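Local coordinates for periplasmic binding protein (Thermotoga lettingae TMO, PDB 4RY8) that binds 5-methylthioribose and probably serves as the periplasmic component that hands this sugar to a membrane transporter, at residues C[31-36]-C[74-79]; C[98-103]-C[263-268]; C[112-117]-C[256-261]. All blocks are in the same frame, centred on the assembly; numbering follows the deposited sequence. Where two conformers were deposited one is given.

Overall arrangement
Contacts 1, 2 and 3 lie in one lobe of a two-lobed periplasmic binding protein, their centres about 9 Å from one another. They show how the ends of neighbouring strands, with helices packed on one face of their sheet, build a ligand site. Strands 74-78, 98-102 and 113-115 run side by side in a parallel sheet of order 2-1-3-4-5-6. Helix 28-44 packs on it in contact 1, and helix 255-270 in contacts 2 and 3. Contact 1 closes before contact 2 opens along the chain, while contact 3 falls within the long excursion that contact 2 spans. From the three strand ends, His-79, Asp-103 and Gln-116 each bond the bound sugar.

Contact 1 (C[31-36]-C[74-79]); sequences ERYLAG and AIIIDH. With SR1 (5-S-methyl-5-thio-alpha-D-ribofuranose), chain G.
Tyr-33 on helix 28-44 and Asp-78 at the end of strand 74-78 meet across a helix-on-sheet layer of the Rossmann-like lobe of a periplasmic binding protein. Their side chains come from opposite directions, and the tyrosine ring and the carboxylate are strongly turned against each other, their planes 77° apart. With CG of Tyr-33 anti to its own backbone N (chi1 172°), the ring leaves the helix pointing at the sheet and delivers its hydroxyl to the strand. Tyr-33 OH lies 2.8 Å from Asp-78 OD2, and Tyr-33 CZ is almost as near to that oxygen, at 2.9 Å. The carboxylate oxygen therefore lies obliquely to the ring, beside the C-O bond of the phenol. Two residues earlier, on the same face of the strand, Ile-76 touches the same hydroxyl loosely, its CG2 4.2 Å from Tyr-33 OH. The ring of Phe-102, on the adjacent strand, also meets the Tyr-33 ring, so the phenol is held from the strand 98-102 side as well.

The carboxylate divides its work between its two oxygens. While OD2 lies against the phenol, Asp-78 OD1 accepts a hydrogen bond from His-79 ND1 at 2.6 Å, the oxygen lying somewhat out of the imidazole plane. This bond should fix the rotation of the imidazole. With both ring nitrogens donating, the imidazole is probably doubly protonated, and the neighbouring carboxylate would stabilise its positive charge. Tyr-33 thus acts as a further shell behind the first-shell His-79, which Asp-78 positions; Phe-30 also meets the His-79 ring. The opposite ring nitrogen faces the 5-methylthioribose: His-79 NE2 donates to the furanose ring oxygen, SR1 O4, at 3.0 Å, in the ring plane and nearly straight at 170°.

Contact 2 (C[98-103]-C[263-268]); sequences RVVTFD and VRAAAA. With SR1 (5-S-methyl-5-thio-alpha-D-ribofuranose), chain G.
The sugar pocket rises from the end of strand 98-102, and behind it Val-100 rests on Ala-265 and Ala-266 of helix 255-270, a small hydrophobic seam between sheet and helix. Each methyl branch of the valine has its own alanine: Val-100 CG2 meets Ala-265 CB at 4.2 Å, and Val-100 CG1 meets Ala-266 CB at the same separation. The pairing follows from chi1 of 48°, which puts CG1 in the crowded position between the backbone N and the carbonyl carbon and CG2 opposite the backbone N. Because the helix offers nothing larger than alanine here, the backbones draw close, with CA of Val-100 6.3 Å from CA of Ala-266. Ile-76 and Ile-114, on the two neighbouring strands, adjoin Val-100 and extend this apolar layer.

Farther along the same strand the character changes from core to binding site. Asp-103 folds back over the ring of its neighbour, its CG 3.7 Å above the plane and over the centre of Phe-102. Its carboxylate meets the anomeric hydroxyl of 5-methylthioribose: SR1 O1 donates to Asp-103 OD2 at 2.5 Å, a very short hydrogen bond. An apolar strand middle backed by a helix, with ligand-binding residues at the carboxyl end, is typical of the parallel alpha/beta lobes of periplasmic sugar-binding proteins.

Contact 3 (C[112-117]-C[256-261]); sequences PEIEQD and YAVGRL. With SR1 (5-S-methyl-5-thio-alpha-D-ribofuranose), chain G.
Ile-114 of strand 113-115 and Leu-261 of helix 255-270 reach toward each other tip to tip, and this meeting is the tight part of the contact. Ile-114 CG2 stands 3.9 Å from Leu-261 CD2, while the longer branch slips past it, bringing Ile-114 CD1 to 4.0 Å from Leu-261 CG. A chi1 of 171° swings the leucine's CG away from its own backbone N and sends the branched end across to the strand. One helical turn earlier the fit slackens: Val-258 CG1 is 4.4 Å from Ile-114 CG2, and Val-258 CG2 is likewise 4.4 Å from Gln-116 OE1.

Gln-116 marks the polar end of the interface. Its chain is extended beyond CG and carries the amide over to the bound 5-methylthioribose, where Gln-116 NE2 donates to SR1 O2 at 3.0 Å with an angle of 158°. The other amide atom, OE1, is hydrogen-bonded to the hydroxyl of Thr-253; with both ends engaged, the rotation of the amide is probably set.

The open side of the contact is the outer surface of the helix, where Tyr-256, Ala-257 and Arg-260 are partly exposed and the arginine pairs with Glu-43. Beyond the strand lies a subunit interface instead of solvent: Glu-115, directed away from the helix, forms salt bridges with Lys-152 and with Arg-163 of the second subunit. Just after the strand, Asp-117 takes the N-cap position of helix 118-132. Gln-116 and Thr-253 lie on segments that appear to pass between the lobes, consistent with the hinge region of a two-lobed sugar-binding periplasmic protein.

Contact 1 (C[31-36]-C[74-79])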
loop_
_atom_site.group_PDB
_atom_site.type_symbol
_atom_site.label_atom_id
_atom_site.label_comp_id
_atom_site.label_asym_id
_atom_site.label_seq_id
_atom_site.Cartn_x
_atom_site.Cartn_y
_atom_site.Cartn_z
ATOM N N GLU C 31 16.036 0.759 -20.541
ATOM C CA GLU C 31 17.446 0.971 -20.913
ATOM C C GLU C 31 18.295 1.144 -19.673
ATOM O O GLU C 31 19.437 0.712 -19.615
ATOM C CB GLU C 31 17.605 2.193 -21.832
ATOM C CG GLU C 31 16.824 2.094 -23.147
ATOM C CD GLU C 31 16.659 3.434 -23.868
ATOM O OE1 GLU C 31 17.394 4.385 -23.563
ATOM O OE2 GLU C 31 15.804 3.529 -24.762
ATOM N N ARG C 32 17.720 1.761 -18.661
ATOM C CA ARG C 32 18.456 2.045 -17.433
ATOM C C ARG C 32 18.637 0.773 -16.610
ATOM O O ARG C 32 19.673 0.557 -15.995
ATOM C CB ARG C 32 17.759 3.151 -16.643
ATOM C CG ARG C 32 17.915 4.527 -17.285
ATOM C CD ARG C 32 19.326 5.082 -17.090
ATOM N NE ARG C 32 20.225 4.728 -18.189
ATOM C CZ ARG C 32 21.547 4.658 -18.087
ATOM N NH1 ARG C 32 22.268 4.327 -19.148
ATOM N NH2 ARG C 32 22.151 4.910 -16.926
ATOM N N TYR C 33 17.645 -0.086 -16.633
ATOM C CA TYR C 33 17.713 -1.405 -15.969
ATOM C C TYR C 33 18.842 -2.203 -16.576
ATOM O O TYR C 33 19.683 -2.770 -15.856
ATOM C CB TYR C 33 16.387 -2.092 -16.194
ATOM C CG TYR C 33 16.262 -3.534 -15.768
ATOM C CD1 TYR C 33 16.914 -4.550 -16.446
ATOM C CD2 TYR C 33 15.461 -3.885 -14.675
ATOM C CE1 TYR C 33 16.749 -5.883 -16.078
ATOM C CE2 TYR C 33 15.330 -5.215 -14.279
ATOM C CZ TYR C 33 15.968 -6.211 -14.993
ATOM O OH TYR C 33 15.812 -7.540 -14.613
ATOM N N LEU C 34 18.867 -2.225 -17.912
ATOM C CA LEU C 34 19.941 -2.894 -18.662
ATOM C C LEU C 34 21.320 -2.321 -18.327
ATOM O O LEU C 34 22.242 -3.084 -18.059
ATOM C CB LEU C 34 19.672 -2.854 -20.172
ATOM C CG LEU C 34 20.698 -3.612 -21.017
ATOM C CD1 LEU C 34 20.553 -5.093 -20.728
ATOM C CD2 LEU C 34 20.573 -3.292 -22.503
ATOM N N ALA C 35 21.456 -0.995 -18.300
ATOM C CA ALA C 35 22.716 -0.396 -17.891
ATOM C C ALA C 35 23.117 -0.879 -16.488
ATOM O O ALA C 35 24.265 -1.259 -16.287
ATOM C CB ALA C 35 22.654 1.127 -17.926
ATOM N N GLY C 36 22.174 -0.863 -15.543
ATOM C CA GLY C 36 22.394 -1.354 -14.206
ATOM C C GLY C 36 22.857 -2.805 -14.146
ATOM O O GLY C 36 23.800 -3.129 -13.447
ATOM N N ALA C 74 22.912 -19.358 -14.866
ATOM C CA ALA C 74 21.589 -18.898 -14.467
ATOM C C ALA C 74 20.912 -18.081 -15.542
ATOM O O ALA C 74 21.579 -17.464 -16.374
ATOM C CB ALA C 74 21.704 -18.060 -13.188
ATOM N N ILE C 75 19.574 -18.095 -15.514
ATOM C CA ILE C 75 18.754 -17.238 -16.340
ATOM C C ILE C 75 17.910 -16.233 -15.517
ATOM O O ILE C 75 17.184 -16.617 -14.581
ATOM C CB ILE C 75 17.842 -18.110 -17.234
ATOM C CG1 ILE C 75 18.686 -19.124 -17.988
ATOM C CG2 ILE C 75 17.091 -17.250 -18.231
ATOM C CD1 ILE C 75 17.887 -20.152 -18.757
ATOM N N ILE C 76 17.982 -14.956 -15.885
ATOM C CA ILE C 76 17.009 -13.990 -15.446
ATOM C C ILE C 76 15.896 -13.893 -16.505
ATOM O O ILE C 76 16.140 -13.579 -17.678
ATOM C CB ILE C 76 17.638 -12.607 -15.233
ATOM C CG1 ILE C 76 18.849 -12.754 -14.307
ATOM C CG2 ILE C 76 16.634 -11.634 -14.641
ATOM C CD1 ILE C 76 19.863 -11.653 -14.476
ATOM N N ILE C 77 14.683 -14.189 -16.091
ATOM C CA ILE C 77 13.522 -13.956 -16.907
ATOM C C ILE C 77 12.818 -12.639 -16.546
ATOM O O ILE C 77 12.252 -12.453 -15.456
ATOM C CB ILE C 77 12.587 -15.136 -16.879
ATOM C CG1 ILE C 77 13.379 -16.380 -17.291
ATOM C CG2 ILE C 77 11.442 -14.884 -17.847
ATOM C CD1 ILE C 77 12.563 -17.626 -17.329
ATOM N N ASP C 78 12.843 -11.734 -17.519
ATOM C CA ASP C 78 12.337 -10.403 -17.391
ATOM C C ASP C 78 11.032 -10.223 -18.169
ATOM O O ASP C 78 11.059 -10.213 -19.387
ATOM C CB ASP C 78 13.402 -9.501 -17.961
ATOM C CG ASP C 78 13.253 -8.113 -17.528
ATOM O OD1 ASP C 78 12.153 -7.601 -17.773
ATOM O OD2 ASP C 78 14.221 -7.565 -16.934
ATOM N N HIS C 79 9.940 -10.004 -17.446
ATOM C CA HIS C 79 8.596 -9.966 -17.984
ATOM C C HIS C 79 8.247 -11.335 -18.595
ATOM O O HIS C 79 8.764 -12.370 -18.152
ATOM C CB HIS C 79 8.396 -8.797 -18.934
ATOM C CG HIS C 79 8.489 -7.471 -18.268
ATOM N ND1 HIS C 79 9.600 -7.091 -17.562
ATOM C CD2 HIS C 79 7.616 -6.442 -18.183
ATOM C CE1 HIS C 79 9.417 -5.886 -17.070
ATOM N NE2 HIS C 79 8.227 -5.462 -17.429
HETATM C CS SR1 G . 5.220 -3.172 -20.402
HETATM S S SR1 G . 5.398 -3.497 -18.662
HETATM C C5 SR1 G . 6.081 -1.866 -18.276
HETATM C C4 SR1 G . 6.394 -1.734 -16.788
HETATM O O4 SR1 G . 7.285 -2.757 -16.484
HETATM C C1 SR1 G . 8.337 -2.301 -15.610
HETATM O O1 SR1 G . 8.211 -2.997 -14.417
HETATM C C2 SR1 G . 8.183 -0.807 -15.371
HETATM O O2 SR1 G . 7.846 -0.376 -14.024
HETATM C C3 SR1 G . 7.095 -0.449 -16.363
HETATM O O3 SR1 G . 6.170 0.462 -15.786
#

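Contact 2 (C[98-103]-C[263-268])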
loop_
_atom_site.group_PDB
_atom_site.type_symbol
_atom_site.label_atom_id
_atom_site.label_comp_id
_atom_site.label_asym_id
_atom_site.label_seq_id
_atom_site.Cartn_x
_atom_site.Cartn_y
_atom_site.Cartn_z
ATOM N N ARG C 98 20.030 -21.973 -12.466
ATOM C CA ARG C 98 19.328 -21.180 -11.476
ATOM C C ARG C 98 18.505 -20.126 -12.231
ATOM O O ARG C 98 18.917 -19.638 -13.299
ATOM C CB ARG C 98 20.312 -20.579 -10.440
ATOM C CG ARG C 98 21.200 -21.638 -9.728
ATOM C CD ARG C 98 20.501 -22.961 -9.325
ATOM N NE ARG C 98 21.423 -23.887 -8.641
ATOM C CZ ARG C 98 21.288 -25.218 -8.524
ATOM N NH1 ARG C 98 20.251 -25.874 -9.039
ATOM N NH2 ARG C 98 22.210 -25.919 -7.875
ATOM N N VAL C 99 17.323 -19.832 -11.709
ATOM C CA VAL C 99 16.402 -18.875 -12.338
ATOM C C VAL C 99 15.908 -17.860 -11.352
ATOM O O VAL C 99 15.534 -18.207 -10.243
ATOM C CB VAL C 99 15.185 -19.610 -12.926
ATOM C CG1 VAL C 99 14.256 -18.617 -13.598
ATOM C CG2 VAL C 99 15.652 -20.677 -13.897
ATOM N N VAL C 100 15.837 -16.613 -11.764
ATOM C CA VAL C 100 15.213 -15.588 -10.966
ATOM C C VAL C 100 14.405 -14.798 -11.932
ATOM O O VAL C 100 14.782 -14.723 -13.094
ATOM C CB VAL C 100 16.277 -14.670 -10.278
ATOM C CG1 VAL C 100 17.337 -14.216 -11.261
ATOM C CG2 VAL C 100 15.628 -13.444 -9.618
ATOM N N THR C 101 13.300 -14.204 -11.501
ATOM C CA THR C 101 12.531 -13.374 -12.386
ATOM C C THR C 101 12.392 -11.957 -11.914
ATOM O O THR C 101 12.542 -11.635 -10.710
ATOM C CB THR C 101 11.117 -13.922 -12.657
ATOM O OG1 THR C 101 10.324 -13.743 -11.495
ATOM C CG2 THR C 101 11.165 -15.382 -12.996
ATOM N N PHE C 102 12.156 -11.097 -12.891
ATOM C CA PHE C 102 11.754 -9.728 -12.676
ATOM C C PHE C 102 10.439 -9.639 -13.370
ATOM O O PHE C 102 10.369 -9.900 -14.569
ATOM C CB PHE C 102 12.735 -8.719 -13.275
ATOM C CG PHE C 102 12.251 -7.287 -13.171
ATOM C CD1 PHE C 102 11.826 -6.771 -11.951
ATOM C CD2 PHE C 102 12.193 -6.475 -14.278
ATOM C CE1 PHE C 102 11.345 -5.487 -11.857
ATOM C CE2 PHE C 102 11.714 -5.165 -14.193
ATOM C CZ PHE C 102 11.282 -4.685 -12.978
ATOM N N ASP C 103 9.396 -9.290 -12.640
ATOM C CA ASP C 103 8.099 -9.038 -13.257
ATOM C C ASP C 103 7.500 -10.258 -13.913
ATOM O O ASP C 103 6.835 -10.154 -14.952
ATOM C CB ASP C 103 8.146 -7.876 -14.257
ATOM C CG ASP C 103 8.063 -6.497 -13.587
ATOM O OD1 ASP C 103 7.792 -6.409 -12.383
ATOM O OD2 ASP C 103 8.208 -5.487 -14.310
ATOM N N VAL C 263 20.990 -8.955 -11.308
ATOM C CA VAL C 263 22.220 -9.673 -11.587
ATOM C C VAL C 263 22.791 -10.247 -10.304
ATOM O O VAL C 263 23.234 -11.408 -10.295
ATOM C CB VAL C 263 23.238 -8.793 -12.333
ATOM C CG1 VAL C 263 24.641 -9.403 -12.334
ATOM C CG2 VAL C 263 22.727 -8.564 -13.748
ATOM N N ARG C 264 22.770 -9.438 -9.234
ATOM C CA ARG C 264 23.244 -9.858 -7.914
ATOM C C ARG C 264 22.543 -11.073 -7.449
ATOM O O ARG C 264 23.182 -11.934 -6.885
ATOM C CB ARG C 264 22.990 -8.808 -6.831
ATOM C CG ARG C 264 24.161 -7.925 -6.567
ATOM C CD ARG C 264 24.183 -7.421 -5.135
ATOM N NE ARG C 264 22.938 -6.799 -4.663
ATOM C CZ ARG C 264 22.428 -5.664 -5.128
ATOM N NH1 ARG C 264 22.993 -4.997 -6.131
ATOM N NH2 ARG C 264 21.341 -5.179 -4.567
ATOM N N ALA C 265 21.213 -11.113 -7.638
ATOM C CA ALA C 265 20.406 -12.259 -7.237
ATOM C C ALA C 265 20.840 -13.499 -7.980
ATOM O O ALA C 265 20.998 -14.575 -7.392
ATOM C CB ALA C 265 18.912 -12.000 -7.470
ATOM N N ALA C 266 20.959 -13.345 -9.294
ATOM C CA ALA C 266 21.379 -14.420 -10.149
ATOM C C ALA C 266 22.716 -14.944 -9.670
ATOM O O ALA C 266 22.900 -16.139 -9.507
ATOM C CB ALA C 266 21.490 -13.934 -11.568
ATOM N N ALA C 267 23.650 -14.036 -9.415
ATOM C CA ALA C 267 24.998 -14.441 -9.030
ATOM C C ALA C 267 24.997 -15.106 -7.654
ATOM O O ALA C 267 25.743 -16.048 -7.420
ATOM C CB ALA C 267 25.942 -13.243 -9.051
ATOM N N ALA C 268 24.138 -14.625 -6.756
ATOM C CA ALA C 268 23.967 -15.244 -5.444
ATOM C C ALA C 268 23.509 -16.698 -5.564
ATOM O O ALA C 268 24.054 -17.589 -4.901
ATOM C CB ALA C 268 22.993 -14.434 -4.592
HETATM C CS SR1 G . 5.220 -3.172 -20.402
HETATM S S SR1 G . 5.398 -3.497 -18.662
HETATM C C5 SR1 G . 6.081 -1.866 -18.276
HETATM C C4 SR1 G . 6.394 -1.734 -16.788
HETATM O O4 SR1 G . 7.285 -2.757 -16.484
HETATM C C1 SR1 G . 8.337 -2.301 -15.610
HETATM O O1 SR1 G . 8.211 -2.997 -14.417
HETATM C C2 SR1 G . 8.183 -0.807 -15.371
HETATM O O2 SR1 G . 7.846 -0.376 -14.024
HETATM C C3 SR1 G . 7.095 -0.449 -16.363
HETATM O O3 SR1 G . 6.170 0.462 -15.786
#

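Contact 3 (C[112-117]-C[256-261])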
loop_
_atom_site.group_PDB
_atom_site.type_symbol
_atom_site.label_atom_id
_atom_site.label_comp_id
_atom_site.label_asym_id
_atom_site.label_seq_id
_atom_site.Cartn_x
_atom_site.Cartn_y
_atom_site.Cartn_z
ATOM N N PRO C 112 13.248 -17.014 -6.962
ATOM C CA PRO C 112 12.906 -15.740 -6.432
ATOM C C PRO C 112 12.285 -14.853 -7.473
ATOM O O PRO C 112 12.665 -14.907 -8.665
ATOM C CB PRO C 112 14.248 -15.154 -5.952
ATOM C CG PRO C 112 15.226 -16.250 -6.041
ATOM C CD PRO C 112 14.694 -17.265 -6.972
ATOM N N GLU C 113 11.327 -14.054 -7.015
ATOM C CA GLU C 113 10.659 -13.080 -7.810
ATOM C C GLU C 113 10.997 -11.652 -7.330
ATOM O O GLU C 113 10.659 -11.250 -6.212
ATOM C CB GLU C 113 9.160 -13.297 -7.752
ATOM C CG GLU C 113 8.681 -14.617 -8.293
ATOM C CD GLU C 113 7.188 -14.794 -8.073
ATOM O OE1 GLU C 113 6.452 -13.770 -7.993
ATOM O OE2 GLU C 113 6.718 -15.958 -7.988
ATOM N N ILE C 114 11.664 -10.903 -8.206
ATOM C CA ILE C 114 11.925 -9.461 -8.023
ATOM C C ILE C 114 10.758 -8.648 -8.581
ATOM O O ILE C 114 10.299 -8.879 -9.703
ATOM C CB ILE C 114 13.256 -9.035 -8.697
ATOM C CG1 ILE C 114 14.416 -9.875 -8.140
ATOM C CG2 ILE C 114 13.517 -7.561 -8.449
ATOM C CD1 ILE C 114 15.748 -9.736 -8.862
ATOM N N GLU C 115 10.233 -7.722 -7.796
ATOM C CA GLU C 115 9.362 -6.708 -8.350
ATOM C C GLU C 115 9.455 -5.434 -7.582
ATOM O O GLU C 115 10.118 -5.383 -6.533
ATOM C CB GLU C 115 7.907 -7.180 -8.325
ATOM C CG GLU C 115 7.445 -7.634 -6.955
ATOM C CD GLU C 115 5.938 -7.591 -6.851
ATOM O OE1 GLU C 115 5.290 -8.660 -7.007
ATOM O OE2 GLU C 115 5.420 -6.482 -6.643
ATOM N N GLN C 116 8.774 -4.411 -8.096
ATOM C CA GLN C 116 8.817 -3.097 -7.466
ATOM C C GLN C 116 7.678 -2.833 -6.502
ATOM O O GLN C 116 7.315 -1.660 -6.265
ATOM C CB GLN C 116 8.800 -2.054 -8.534
ATOM C CG GLN C 116 9.947 -2.196 -9.488
ATOM C CD GLN C 116 9.794 -1.327 -10.690
ATOM O OE1 GLN C 116 10.380 -0.259 -10.774
ATOM N NE2 GLN C 116 9.010 -1.770 -11.630
ATOM N N ASP C 117 7.166 -3.919 -5.911
ATOM C CA ASP C 117 6.002 -3.886 -5.026
ATOM C C ASP C 117 4.913 -3.238 -5.838
ATOM O O ASP C 117 4.445 -2.151 -5.534
ATOM C CB ASP C 117 6.246 -3.178 -3.681
ATOM C CG ASP C 117 5.196 -3.508 -2.658
ATOM O OD1 ASP C 117 4.093 -3.997 -3.026
ATOM O OD2 ASP C 117 5.451 -3.338 -1.462
ATOM N N TYR C 256 17.826 1.291 -12.620
ATOM C CA TYR C 256 19.252 0.950 -12.643
ATOM C C TYR C 256 19.619 0.026 -11.486
ATOM O O TYR C 256 20.302 -0.961 -11.671
ATOM C CB TYR C 256 20.092 2.267 -12.567
ATOM C CG TYR C 256 21.613 2.149 -12.776
ATOM C CD1 TYR C 256 22.175 2.149 -14.054
ATOM C CD2 TYR C 256 22.483 2.065 -11.683
ATOM C CE1 TYR C 256 23.556 2.041 -14.234
ATOM C CE2 TYR C 256 23.861 1.961 -11.857
ATOM C CZ TYR C 256 24.391 1.945 -13.129
ATOM O OH TYR C 256 25.758 1.847 -13.285
ATOM N N ALA C 257 19.177 0.377 -10.284
ATOM C CA ALA C 257 19.347 -0.444 -9.088
ATOM C C ALA C 257 18.489 -1.720 -9.174
ATOM O O ALA C 257 18.833 -2.744 -8.621
ATOM C CB ALA C 257 18.929 0.335 -7.868
ATOM N N VAL C 258 17.349 -1.655 -9.829
ATOM C CA VAL C 258 16.561 -2.880 -9.967
ATOM C C VAL C 258 17.379 -3.837 -10.834
ATOM O O VAL C 258 17.437 -5.041 -10.571
ATOM C CB VAL C 258 15.171 -2.636 -10.556
ATOM C CG1 VAL C 258 14.475 -3.964 -10.845
ATOM C CG2 VAL C 258 14.339 -1.794 -9.608
ATOM N N GLY C 259 18.013 -3.302 -11.870
ATOM C CA GLY C 259 18.805 -4.112 -12.776
ATOM C C GLY C 259 20.055 -4.687 -12.141
ATOM O O GLY C 259 20.360 -5.840 -12.353
ATOM N N ARG C 260 20.795 -3.873 -11.391
ATOM C CA ARG C 260 21.854 -4.390 -10.561
ATOM C C ARG C 260 21.365 -5.514 -9.666
ATOM O O ARG C 260 21.956 -6.589 -9.652
ATOM C CB ARG C 260 22.505 -3.264 -9.730
ATOM C CG ARG C 260 23.330 -2.304 -10.581
ATOM C CD ARG C 260 23.784 -1.071 -9.827
ATOM N NE ARG C 260 24.690 -1.425 -8.756
ATOM C CZ ARG C 260 25.988 -1.670 -8.895
ATOM N NH1 ARG C 260 26.582 -1.603 -10.088
ATOM N NH2 ARG C 260 26.713 -1.973 -7.816
ATOM N N LEU C 261 20.270 -5.293 -8.943
ATOM C CA LEU C 261 19.705 -6.311 -8.068
ATOM C C LEU C 261 19.480 -7.658 -8.806
ATOM O O LEU C 261 19.757 -8.747 -8.279
ATOM C CB LEU C 261 18.378 -5.818 -7.442
ATOM C CG LEU C 261 17.571 -6.884 -6.682
ATOM C CD1 LEU C 261 18.405 -7.543 -5.587
ATOM C CD2 LEU C 261 16.296 -6.307 -6.077
HETATM C CS SR1 G . 5.220 -3.172 -20.402
HETATM S S SR1 G . 5.398 -3.497 -18.662
HETATM C C5 SR1 G . 6.081 -1.866 -18.276
HETATM C C4 SR1 G . 6.394 -1.734 -16.788
HETATM O O4 SR1 G . 7.285 -2.757 -16.484
HETATM C C1 SR1 G . 8.337 -2.301 -15.610
HETATM O O1 SR1 G . 8.211 -2.997 -14.417
HETATM C C2 SR1 G . 8.183 -0.807 -15.371
HETATM O O2 SR1 G . 7.846 -0.376 -14.024
HETATM C C3 SR1 G . 7.095 -0.449 -16.363
HETATM O O3 SR1 G . 6.170 0.462 -15.786
#